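Long-range contacts in purine nucleoside phosphorylase (Schistosoma mansoni, PDB 5KO5), which probably catalyses the reversible phosphorolysis of purine nucleosides to the free base and ribose 1-phosphate, and here binds cytosine: residues 14-19 against 54-58; 67-71 against 82-86; 121-125 against 208-212; 162-168 against 227-232. All coordinates share one frame; numbering follows the deposited sequence.

Following the chain from its N terminus, interaction 1 comes first: it closes the loop that brings the segment after strand 47-51 back onto helix 9-23. Interaction 2 follows in series and closes the hairpin of strands 69-75 and 78-84; Leu70 carries the two into one apolar patch, its CD2 lying 3.6 Å from Ile19 CD1. Interactions 3 and 4 cross, since their segments alternate along the chain. The first of them sets the loop after strand 112-121 against helix 205-213, beside the cytosine pocket, while interaction 4 lays the segment before helix 170-182 on helix 224-232. Centres of interactions 1 and 3 lie about 41 Å apart, on opposite sides of the chain's centre.

Interaction 1 (14-19 against 54-58); sequences MAADYI and NIPNF
With CG trans to the backbone N (chi1 177°), the Tyr18 side chain leaves helix 9-23 toward segment 54-58 and crosses Pro56 at about a right angle. Met14, one turn earlier, has the same first torsion (-176°) and runs on fully extended past the other end of the proline. Pro56 therefore sits between two helix side chains: its CD packs 3.5 Å from Tyr18 CG, and its CB lies 3.8 Å from Met14 CG. Farther out, the carbonyl oxygen of Asn54 stands over one face of the Tyr18 ring, offset toward the rim and 3.4 Å from CZ.

Between Met14 and Tyr18 the small Ala15 lets the backbones close in, to 5.0 Å between its CA and Pro56 CA. Its methyl meets Ile55 CG2 at 3.7 Å and, at the edge of the Phe58 ring, CD1. Ile55 to Phe58 form a type II beta turn, in which Ile55 CD1 covers the centre of one Phe58 face. Val104 of helix 95-108 and Leu70 of the neighbouring hairpin continue this apolar layer inward.

This packs the N-terminal helix on the connection between strands 47-51 and 69-75; no hydrogen bond joins the two segments directly. One water bridges Tyr18 OH, at 2.8 Å, and Asn54 ND2, and the amide of Asn57 is held by Asn11 O, so the contact rests on apolar packing with its polar links at the periphery.

Interaction 2 (67-71 against 82-86); sequences VGNLV and AMQGR
Asn69 and Gln84 lie side by side and point the same way, a hydrogen-bonded antiparallel pair whose side chains repeat the pairing of their backbones. Asn69 ND2 donates to Gln84 OE1 at 3.0 Å, nearly straight at 174°. The acceptor lies in the plane of the Asn69 amide, although the two amide planes are turned 56° apart. Gln84 runs out extended from the sheet beside Asn69 (chi1 -171°), the turn of its amide presenting OE1; Val67 CG2 crosses its end, 3.7 Å from Gln84 OE1. On the same face Val71 CG2 packs obliquely on Gln84, and Ile41 of helix 39-42 adds cover.

Leu70 and Met83, the non-hydrogen-bonded pair, point to the other face and meet at an oblique angle, Leu70 CD1 to Met83 CG 4.0 Å. Backbone bonds link Asn69 with Gln84 and Val71 with Ala82 in both directions. Past the strand end Gly85 CA makes a CH-O contact with Val67 O, at backbone angles that call for glycine.

This is a beta hairpin within the central mixed sheet, flanked by strands 47-51 and 29-32. Its amide pair adds a side-chain bond to the backbone ladder, which should limit rotation of both amides.

Interaction 3 (121-125 against 208-212); sequences GINRK and SNMLL
Ile122 plugs against one side of helix 205-213, and this is the close-packed part of the contact. Its two branches divide the work. CG2, trans to the backbone N, approaches the helix backbone at Leu212, 3.5 Å from its N and 3.8 Å from its CB. The other branch, bent at chi2 (-67°), sends CD1 to Ser208 CB at 3.8 Å, one turn earlier, and its CG1 lies against Leu211 CB at 4.3 Å. Val219 and Ile248 also touch Ile122, so the isoleucine sits in a buried apolar layer.

This loop follows strand 112-121 of the central sheet, just beyond Leu118, Ala119 and Gly120, which line the cytosine pocket. Glu203 and Tyr202, shortly before the helix, line the same pocket, and the Ser208 side chain is about 7 Å from the bound cytosine.

Outward the packing gives way to an exposed arginine. Arg124 folds back toward Leu212, but its modelled end fits too tightly against Leu212 and Ile122 O, and its placement is doubtful. Around Arg124 the loop turns: Asn123 OD1 accepts from Lys125 N at 2.8 Å through an in-plane lone pair, an Asx turn, while Asn123 ND2 reaches Asp217.

Interaction 4 (162-168 against 227-232); sequences PDLSNAY and VIIACH
The irregular segment 162-168 runs along helix 224-232 and comes close to it twice, with CA atoms 5.9 Å apart at Pro162 and His232 and 5.6 Å apart at Ala167 and Cys231. No hydrogen bond crosses the contact; side chains do the joining.

Cys231 is central. With SG trans to the backbone N (chi1 180°), the thiol points into the curve of the segment, 3.5 Å from Asp163 O and 3.9 Å from Leu164 CD2, while Ala167 also borders it. One turn back along the helix, Val227 fills the next position: its CG1 packs 3.9 Å from Ala167 CB and 3.7 Å from Tyr168 CZ, the valine crossing the tyrosine at about a right angle. Both methyls of Val227 touch the phenol end of Tyr168, whose hydroxyl is hydrogen-bonded to His137. Leu164 CD1 reaches Ile228 CG1 at 4.2 Å. At the far end Pro162 CG meets the edge of the His232 ring, in its plane, 3.6 Å from CD2; NE2 of that ring pairs with Asn153 OD1, which should hold the turn of the imidazole.

On the side away from the helix the bend is held by Asp163, whose OD1 accepts from Ser165 OG on its syn lone pair. The third subunit covers part of this region: Leu164 and Ile228 both pack on Thr201 of that chain, and Asp163 OD1 makes a weak hydrogen bond to its pocket residue Ile257. Loop 162-168 on helix 224-232 thus belongs to the trimer interface, close to the neighbouring subunit's base site.

Interaction 1 (14-19 against 54-58)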
loop_
_atom_site.group_PDB
_atom_site.type_symbol
_atom_site.label_atom_id
_atom_site.label_comp_id
_atom_site.label_asym_id
_atom_site.label_seq_id
_atom_site.Cartn_x
_atom_site.Cartn_y
_atom_site.Cartn_z
ATOM N N MET A 14 -13.618 27.819 8.370
ATOM C CA MET A 14 -14.767 28.324 7.627
ATOM C C MET A 14 -15.956 27.380 7.759
ATOM O O MET A 14 -17.101 27.829 7.914
ATOM C CB MET A 14 -14.399 28.541 6.161
ATOM C CG MET A 14 -15.526 29.162 5.352
ATOM S SD MET A 14 -15.059 29.586 3.667
ATOM C CE MET A 14 -16.525 30.468 3.133
ATOM N N ALA A 15 -15.701 26.071 7.722
ATOM C CA ALA A 15 -16.767 25.100 7.938
ATOM C C ALA A 15 -17.315 25.187 9.356
ATOM O O ALA A 15 -18.535 25.151 9.560
ATOM C CB ALA A 15 -16.256 23.688 7.640
ATOM N N ALA A 16 -16.432 25.303 10.351
ATOM C CA ALA A 16 -16.899 25.366 11.732
ATOM C C ALA A 16 -17.702 26.637 11.990
ATOM O O ALA A 16 -18.710 26.606 12.709
ATOM C CB ALA A 16 -15.719 25.226 12.696
ATOM N N ASP A 17 -17.288 27.761 11.394
ATOM C CA ASP A 17 -18.039 29.007 11.535
ATOM C C ASP A 17 -19.470 28.848 11.037
ATOM O O ASP A 17 -20.421 29.294 11.692
ATOM C CB ASP A 17 -17.346 30.125 10.761
ATOM C CG ASP A 17 -16.117 30.649 11.463
ATOM O OD1 ASP A 17 -15.929 30.330 12.655
ATOM O OD2 ASP A 17 -15.344 31.392 10.822
ATOM N N TYR A 18 -19.640 28.229 9.866
ATOM C CA TYR A 18 -20.982 28.011 9.338
ATOM C C TYR A 18 -21.799 27.146 10.286
ATOM O O TYR A 18 -22.952 27.459 10.595
ATOM C CB TYR A 18 -20.897 27.354 7.957
ATOM C CG TYR A 18 -22.248 27.011 7.357
ATOM C CD1 TYR A 18 -22.981 27.955 6.646
ATOM C CD2 TYR A 18 -22.790 25.737 7.506
ATOM C CE1 TYR A 18 -24.212 27.638 6.098
ATOM C CE2 TYR A 18 -24.018 25.412 6.969
ATOM C CZ TYR A 18 -24.726 26.365 6.265
ATOM O OH TYR A 18 -25.948 26.044 5.726
ATOM N N ILE A 19 -21.209 26.048 10.756
ATOM C CA ILE A 19 -21.920 25.109 11.619
ATOM C C ILE A 19 -22.319 25.773 12.933
ATOM O O ILE A 19 -23.440 25.585 13.422
ATOM C CB ILE A 19 -21.054 23.855 11.847
ATOM C CG1 ILE A 19 -20.869 23.079 10.541
ATOM C CG2 ILE A 19 -21.666 22.970 12.934
ATOM C CD1 ILE A 19 -19.610 22.242 10.530
ATOM N N ASN A 54 -24.266 21.682 2.206
ATOM C CA ASN A 54 -24.448 23.068 2.623
ATOM C C ASN A 54 -23.248 23.646 3.367
ATOM O O ASN A 54 -23.200 24.867 3.558
ATOM C CB ASN A 54 -25.692 23.214 3.520
ATOM C CG ASN A 54 -26.989 22.935 2.785
ATOM O OD1 ASN A 54 -27.045 22.986 1.558
ATOM N ND2 ASN A 54 -28.045 22.643 3.541
ATOM N N ILE A 55 -22.292 22.828 3.794
ATOM C CA ILE A 55 -21.219 23.273 4.679
ATOM C C ILE A 55 -20.029 23.685 3.818
ATOM O O ILE A 55 -19.534 22.854 3.037
ATOM C CB ILE A 55 -20.811 22.187 5.676
ATOM C CG1 ILE A 55 -22.027 21.701 6.476
ATOM C CG2 ILE A 55 -19.712 22.719 6.613
ATOM C CD1 ILE A 55 -21.706 20.469 7.306
ATOM N N PRO A 56 -19.524 24.909 3.953
ATOM C CA PRO A 56 -18.336 25.310 3.188
ATOM C C PRO A 56 -17.178 24.349 3.408
ATOM O O PRO A 56 -16.858 23.974 4.539
ATOM C CB PRO A 56 -18.010 26.701 3.742
ATOM C CG PRO A 56 -19.287 27.203 4.304
ATOM C CD PRO A 56 -20.026 25.995 4.814
ATOM N N ASN A 57 -16.574 23.918 2.305
ATOM C CA ASN A 57 -15.378 23.093 2.251
ATOM C C ASN A 57 -15.612 21.636 2.625
ATOM O O ASN A 57 -14.636 20.884 2.669
ATOM C CB ASN A 57 -14.204 23.637 3.086
ATOM C CG ASN A 57 -13.830 25.036 2.687
ATOM O OD1 ASN A 57 -13.776 25.356 1.498
ATOM N ND2 ASN A 57 -13.604 25.897 3.672
ATOM N N PHE A 58 -16.842 21.207 2.900
ATOM C CA PHE A 58 -17.052 19.796 3.157
ATOM C C PHE A 58 -16.902 19.011 1.857
ATOM O O PHE A 58 -17.175 19.532 0.774
ATOM C CB PHE A 58 -18.423 19.540 3.784
ATOM C CG PHE A 58 -18.348 19.163 5.239
ATOM C CD1 PHE A 58 -17.732 20.007 6.151
ATOM C CD2 PHE A 58 -18.866 17.959 5.694
ATOM C CE1 PHE A 58 -17.645 19.673 7.496
ATOM C CE2 PHE A 58 -18.779 17.612 7.039
ATOM C CZ PHE A 58 -18.169 18.469 7.940
HETATM O O HOH W 1 -27.713 23.966 6.480
#

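Interaction 2 (67-71 against 82-86)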
loop_
_atom_site.group_PDB
_atom_site.type_symbol
_atom_site.label_atom_id
_atom_site.label_comp_id
_atom_site.label_asym_id
_atom_site.label_seq_id
_atom_site.Cartn_x
_atom_site.Cartn_y
_atom_site.Cartn_z
ATOM N N VAL A 67 -26.946 9.216 2.171
ATOM C CA VAL A 67 -27.095 10.323 3.111
ATOM C C VAL A 67 -25.744 10.958 3.436
ATOM O O VAL A 67 -24.698 10.294 3.455
ATOM C CB VAL A 67 -27.837 9.857 4.379
ATOM C CG1 VAL A 67 -26.980 8.882 5.177
ATOM C CG2 VAL A 67 -28.265 11.050 5.233
ATOM N N GLY A 68 -25.769 12.263 3.693
ATOM C CA GLY A 68 -24.577 12.987 4.090
ATOM C C GLY A 68 -24.915 14.222 4.901
ATOM O O GLY A 68 -25.037 15.319 4.347
ATOM N N ASN A 69 -25.091 14.054 6.216
ATOM C CA ASN A 69 -25.498 15.133 7.104
ATOM C C ASN A 69 -24.617 15.136 8.341
ATOM O O ASN A 69 -24.201 14.078 8.820
ATOM C CB ASN A 69 -26.927 14.931 7.618
ATOM C CG ASN A 69 -27.969 15.010 6.530
ATOM O OD1 ASN A 69 -27.930 15.898 5.673
ATOM N ND2 ASN A 69 -28.922 14.092 6.566
ATOM N N LEU A 70 -24.335 16.332 8.846
ATOM C CA LEU A 70 -23.838 16.508 10.202
ATOM C C LEU A 70 -25.040 16.772 11.099
ATOM O O LEU A 70 -25.870 17.630 10.787
ATOM C CB LEU A 70 -22.901 17.711 10.246
ATOM C CG LEU A 70 -21.672 17.644 11.144
ATOM C CD1 LEU A 70 -20.770 16.481 10.741
ATOM C CD2 LEU A 70 -20.915 18.963 11.064
ATOM N N VAL A 71 -25.146 16.030 12.198
ATOM C CA VAL A 71 -26.275 16.150 13.116
ATOM C C VAL A 71 -25.740 16.553 14.484
ATOM O O VAL A 71 -24.883 15.863 15.049
ATOM C CB VAL A 71 -27.082 14.844 13.196
ATOM C CG1 VAL A 71 -28.314 15.028 14.075
ATOM C CG2 VAL A 71 -27.473 14.372 11.797
ATOM N N ALA A 82 -22.593 14.356 15.166
ATOM C CA ALA A 82 -22.524 13.050 14.520
ATOM C C ALA A 82 -22.345 13.209 13.019
ATOM O O ALA A 82 -22.937 14.104 12.407
ATOM C CB ALA A 82 -23.820 12.269 14.756
ATOM N N MET A 83 -21.562 12.314 12.416
ATOM C CA MET A 83 -21.525 12.200 10.961
ATOM C C MET A 83 -22.549 11.159 10.536
ATOM O O MET A 83 -22.414 9.978 10.863
ATOM C CB MET A 83 -20.133 11.816 10.469
ATOM C CG MET A 83 -19.100 12.879 10.748
ATOM S SD MET A 83 -17.509 12.587 9.945
ATOM C CE MET A 83 -17.915 12.946 8.230
ATOM N N GLN A 84 -23.582 11.598 9.817
ATOM C CA GLN A 84 -24.591 10.701 9.271
ATOM C C GLN A 84 -24.240 10.489 7.802
ATOM O O GLN A 84 -24.545 11.327 6.951
ATOM C CB GLN A 84 -25.978 11.308 9.431
ATOM C CG GLN A 84 -27.092 10.351 9.099
ATOM C CD GLN A 84 -28.439 10.977 9.311
ATOM O OE1 GLN A 84 -28.715 12.068 8.808
ATOM N NE2 GLN A 84 -29.287 10.301 10.072
ATOM N N GLY A 85 -23.595 9.368 7.507
ATOM C CA GLY A 85 -23.018 9.188 6.192
ATOM C C GLY A 85 -21.509 9.282 6.265
ATOM O O GLY A 85 -20.908 10.327 6.003
ATOM N N ARG A 86 -20.898 8.171 6.640
ATOM C CA ARG A 86 -19.465 8.092 6.850
ATOM C C ARG A 86 -18.719 8.152 5.517
ATOM O O ARG A 86 -19.195 7.664 4.492
ATOM C CB ARG A 86 -19.186 6.749 7.507
ATOM C CG ARG A 86 -17.802 6.531 7.960
ATOM C CD ARG A 86 -17.782 5.218 8.672
ATOM N NE ARG A 86 -16.603 5.090 9.503
ATOM C CZ ARG A 86 -16.493 4.195 10.468
ATOM N NH1 ARG A 86 -17.498 3.359 10.706
ATOM N NH2 ARG A 86 -15.386 4.139 11.184
#

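Interaction 3 (121-125 against 208-212)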
loop_
_atom_site.group_PDB
_atom_site.type_symbol
_atom_site.label_atom_id
_atom_site.label_comp_id
_atom_site.label_asym_id
_atom_site.label_seq_id
_atom_site.Cartn_x
_atom_site.Cartn_y
_atom_site.Cartn_z
ATOM N N GLY A 121 -14.157 -11.084 11.999
ATOM C CA GLY A 121 -13.375 -11.647 13.090
ATOM C C GLY A 121 -12.287 -12.574 12.567
ATOM O O GLY A 121 -12.539 -13.428 11.709
ATOM N N ILE A 122 -11.075 -12.402 13.083
ATOM C CA ILE A 122 -9.939 -13.260 12.775
ATOM C C ILE A 122 -9.606 -14.171 13.950
ATOM O O ILE A 122 -9.439 -15.378 13.784
ATOM C CB ILE A 122 -8.710 -12.417 12.368
ATOM C CG1 ILE A 122 -9.015 -11.533 11.157
ATOM C CG2 ILE A 122 -7.517 -13.324 12.091
ATOM C CD1 ILE A 122 -9.259 -12.313 9.858
ATOM N N ASN A 123 -9.494 -13.591 15.148
ATOM C CA ASN A 123 -9.263 -14.360 16.366
ATOM C C ASN A 123 -10.341 -15.421 16.531
ATOM O O ASN A 123 -11.530 -15.163 16.326
ATOM C CB ASN A 123 -9.309 -13.411 17.572
ATOM C CG ASN A 123 -8.810 -14.066 18.859
ATOM O OD1 ASN A 123 -9.374 -15.044 19.337
ATOM N ND2 ASN A 123 -7.743 -13.510 19.421
ATOM N N ARG A 124 -9.921 -16.620 16.934
ATOM C CA ARG A 124 -10.858 -17.728 17.039
ATOM C C ARG A 124 -11.914 -17.521 18.104
ATOM O O ARG A 124 -12.965 -18.164 18.040
ATOM C CB ARG A 124 -10.110 -19.032 17.330
ATOM C CG ARG A 124 -10.567 -20.209 16.460
ATOM C CD ARG A 124 -10.141 -20.091 15.008
ATOM N NE ARG A 124 -9.598 -18.795 14.632
ATOM C CZ ARG A 124 -8.325 -18.442 14.738
ATOM N NH1 ARG A 124 -7.410 -19.308 15.170
ATOM N NH2 ARG A 124 -7.989 -17.211 14.399
ATOM N N LYS A 125 -11.656 -16.668 19.090
ATOM C CA LYS A 125 -12.626 -16.483 20.158
ATOM C C LYS A 125 -13.839 -15.675 19.714
ATOM O O LYS A 125 -14.816 -15.594 20.462
ATOM C CB LYS A 125 -11.957 -15.809 21.352
ATOM C CG LYS A 125 -10.886 -16.654 22.016
ATOM C CD LYS A 125 -10.206 -15.866 23.118
ATOM C CE LYS A 125 -9.208 -16.713 23.880
ATOM N NZ LYS A 125 -8.594 -15.945 24.998
ATOM N N SER A 208 -7.091 -13.427 5.232
ATOM C CA SER A 208 -7.502 -13.690 6.608
ATOM C C SER A 208 -6.500 -14.586 7.317
ATOM O O SER A 208 -6.141 -14.335 8.473
ATOM C CB SER A 208 -8.884 -14.328 6.626
ATOM O OG SER A 208 -9.835 -13.403 6.134
ATOM N N ASN A 209 -6.040 -15.641 6.645
ATOM C CA ASN A 209 -5.072 -16.541 7.266
ATOM C C ASN A 209 -3.765 -15.827 7.574
ATOM O O ASN A 209 -3.143 -16.074 8.611
ATOM C CB ASN A 209 -4.843 -17.769 6.388
ATOM C CG ASN A 209 -5.562 -18.984 6.924
ATOM O OD1 ASN A 209 -6.663 -19.316 6.488
ATOM N ND2 ASN A 209 -4.957 -19.631 7.915
ATOM N N MET A 210 -3.342 -14.920 6.694
ATOM C CA MET A 210 -2.159 -14.123 6.978
ATOM C C MET A 210 -2.374 -13.251 8.209
ATOM O O MET A 210 -1.503 -13.170 9.086
ATOM C CB MET A 210 -1.821 -13.256 5.770
ATOM C CG MET A 210 -0.642 -12.350 6.028
ATOM S SD MET A 210 -0.304 -11.250 4.650
ATOM C CE MET A 210 -1.696 -10.158 4.739
ATOM N N LEU A 211 -3.541 -12.605 8.299
ATOM C CA LEU A 211 -3.817 -11.726 9.437
ATOM C C LEU A 211 -3.806 -12.495 10.746
ATOM O O LEU A 211 -3.368 -11.977 11.783
ATOM C CB LEU A 211 -5.167 -11.045 9.246
ATOM C CG LEU A 211 -5.213 -10.110 8.045
ATOM C CD1 LEU A 211 -6.583 -9.462 7.925
ATOM C CD2 LEU A 211 -4.103 -9.051 8.122
ATOM N N LEU A 212 -4.297 -13.728 10.722
ATOM C CA LEU A 212 -4.197 -14.583 11.895
ATOM C C LEU A 212 -2.743 -14.741 12.329
ATOM O O LEU A 212 -2.409 -14.554 13.505
ATOM C CB LEU A 212 -4.833 -15.934 11.591
ATOM C CG LEU A 212 -4.709 -16.947 12.717
ATOM C CD1 LEU A 212 -5.127 -16.275 14.008
ATOM C CD2 LEU A 212 -5.575 -18.148 12.414
#

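Interaction 4 (162-168 against 227-232)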
loop_
_atom_site.group_PDB
_atom_site.type_symbol
_atom_site.label_atom_id
_atom_site.label_comp_id
_atom_site.label_asym_id
_atom_site.label_seq_id
_atom_site.Cartn_x
_atom_site.Cartn_y
_atom_site.Cartn_z
ATOM N N PRO A 162 3.026 11.884 14.458
ATOM C CA PRO A 162 2.304 11.503 15.680
ATOM C C PRO A 162 2.679 10.103 16.128
ATOM O O PRO A 162 2.897 9.206 15.309
ATOM C CB PRO A 162 0.831 11.543 15.270
ATOM C CG PRO A 162 0.778 12.137 13.921
ATOM C CD PRO A 162 2.133 12.058 13.304
ATOM N N ASP A 163 2.722 9.923 17.442
ATOM C CA ASP A 163 2.808 8.608 18.055
ATOM C C ASP A 163 1.400 8.069 18.263
ATOM O O ASP A 163 0.504 8.793 18.703
ATOM C CB ASP A 163 3.510 8.724 19.406
ATOM C CG ASP A 163 3.377 7.475 20.229
ATOM O OD1 ASP A 163 4.104 6.506 19.957
ATOM O OD2 ASP A 163 2.532 7.461 21.148
ATOM N N LEU A 164 1.209 6.790 17.941
ATOM C CA LEU A 164 -0.104 6.163 18.027
ATOM C C LEU A 164 -0.240 5.225 19.213
ATOM O O LEU A 164 -1.233 4.486 19.293
ATOM C CB LEU A 164 -0.410 5.422 16.725
ATOM C CG LEU A 164 -0.389 6.297 15.471
ATOM C CD1 LEU A 164 -0.636 5.444 14.242
ATOM C CD2 LEU A 164 -1.441 7.400 15.555
ATOM N N SER A 165 0.728 5.246 20.135
ATOM C CA SER A 165 0.741 4.321 21.268
ATOM C C SER A 165 -0.475 4.492 22.165
ATOM O O SER A 165 -0.884 3.537 22.837
ATOM C CB SER A 165 2.018 4.515 22.085
ATOM O OG SER A 165 3.168 4.281 21.289
ATOM N N ASN A 166 -1.058 5.690 22.207
ATOM C CA ASN A 166 -2.248 5.954 23.009
ATOM C C ASN A 166 -3.403 6.434 22.138
ATOM O O ASN A 166 -4.240 7.227 22.576
ATOM C CB ASN A 166 -1.955 6.943 24.137
ATOM C CG ASN A 166 -0.818 6.484 25.032
ATOM O OD1 ASN A 166 0.117 7.239 25.304
ATOM N ND2 ASN A 166 -0.886 5.237 25.482
ATOM N N ALA A 167 -3.462 5.942 20.901
ATOM C CA ALA A 167 -4.534 6.336 19.993
ATOM C C ALA A 167 -5.892 5.875 20.498
ATOM O O ALA A 167 -6.890 6.576 20.309
ATOM C CB ALA A 167 -4.267 5.761 18.606
ATOM N N TYR A 168 -5.947 4.714 21.149
ATOM C CA TYR A 168 -7.186 4.144 21.682
ATOM C C TYR A 168 -7.147 4.280 23.201
ATOM O O TYR A 168 -6.500 3.489 23.894
ATOM C CB TYR A 168 -7.315 2.689 21.243
ATOM C CG TYR A 168 -7.286 2.547 19.743
ATOM C CD1 TYR A 168 -8.448 2.716 18.997
ATOM C CD2 TYR A 168 -6.101 2.288 19.057
ATOM C CE1 TYR A 168 -8.449 2.614 17.615
ATOM C CE2 TYR A 168 -6.093 2.186 17.666
ATOM C CZ TYR A 168 -7.272 2.357 16.951
ATOM O OH TYR A 168 -7.280 2.251 15.579
ATOM N N VAL A 227 -9.259 7.606 13.291
ATOM C CA VAL A 227 -8.480 7.502 14.520
ATOM C C VAL A 227 -7.202 8.317 14.417
ATOM O O VAL A 227 -6.817 9.021 15.360
ATOM C CB VAL A 227 -8.170 6.026 14.841
ATOM C CG1 VAL A 227 -7.179 5.936 15.994
ATOM C CG2 VAL A 227 -9.446 5.263 15.179
ATOM N N ILE A 228 -6.517 8.230 13.274
ATOM C CA ILE A 228 -5.240 8.914 13.123
ATOM C C ILE A 228 -5.439 10.421 13.084
ATOM O O ILE A 228 -4.693 11.168 13.721
ATOM C CB ILE A 228 -4.502 8.372 11.893
ATOM C CG1 ILE A 228 -3.992 6.965 12.210
ATOM C CG2 ILE A 228 -3.358 9.301 11.462
ATOM C CD1 ILE A 228 -3.401 6.213 11.004
ATOM N N ILE A 229 -6.456 10.897 12.356
ATOM C CA ILE A 229 -6.694 12.340 12.318
ATOM C C ILE A 229 -7.064 12.849 13.703
ATOM O O ILE A 229 -6.583 13.903 14.138
ATOM C CB ILE A 229 -7.753 12.699 11.254
ATOM C CG1 ILE A 229 -7.275 12.294 9.854
ATOM C CG2 ILE A 229 -8.057 14.205 11.308
ATOM C CD1 ILE A 229 -5.907 12.878 9.443
ATOM N N ALA A 230 -7.899 12.099 14.426
ATOM C CA ALA A 230 -8.270 12.485 15.786
ATOM C C ALA A 230 -7.047 12.512 16.699
ATOM O O ALA A 230 -6.824 13.490 17.432
ATOM C CB ALA A 230 -9.325 11.519 16.326
ATOM N N CYS A 231 -6.237 11.447 16.661
ATOM C CA CYS A 231 -5.045 11.379 17.499
ATOM C C CYS A 231 -4.096 12.529 17.183
ATOM O O CYS A 231 -3.523 13.146 18.089
ATOM C CB CYS A 231 -4.362 10.029 17.269
ATOM S SG CYS A 231 -2.862 9.764 18.244
ATOM N N HIS A 232 -3.947 12.846 15.898
ATOM C CA HIS A 232 -3.061 13.925 15.482
ATOM C C HIS A 232 -3.457 15.252 16.128
ATOM O O HIS A 232 -2.585 16.034 16.529
ATOM C CB HIS A 232 -3.085 13.987 13.950
ATOM C CG HIS A 232 -2.279 15.094 13.359
ATOM N ND1 HIS A 232 -2.846 16.280 12.944
ATOM C CD2 HIS A 232 -0.961 15.178 13.064
ATOM C CE1 HIS A 232 -1.904 17.055 12.433
ATOM N NE2 HIS A 232 -0.750 16.415 12.502
#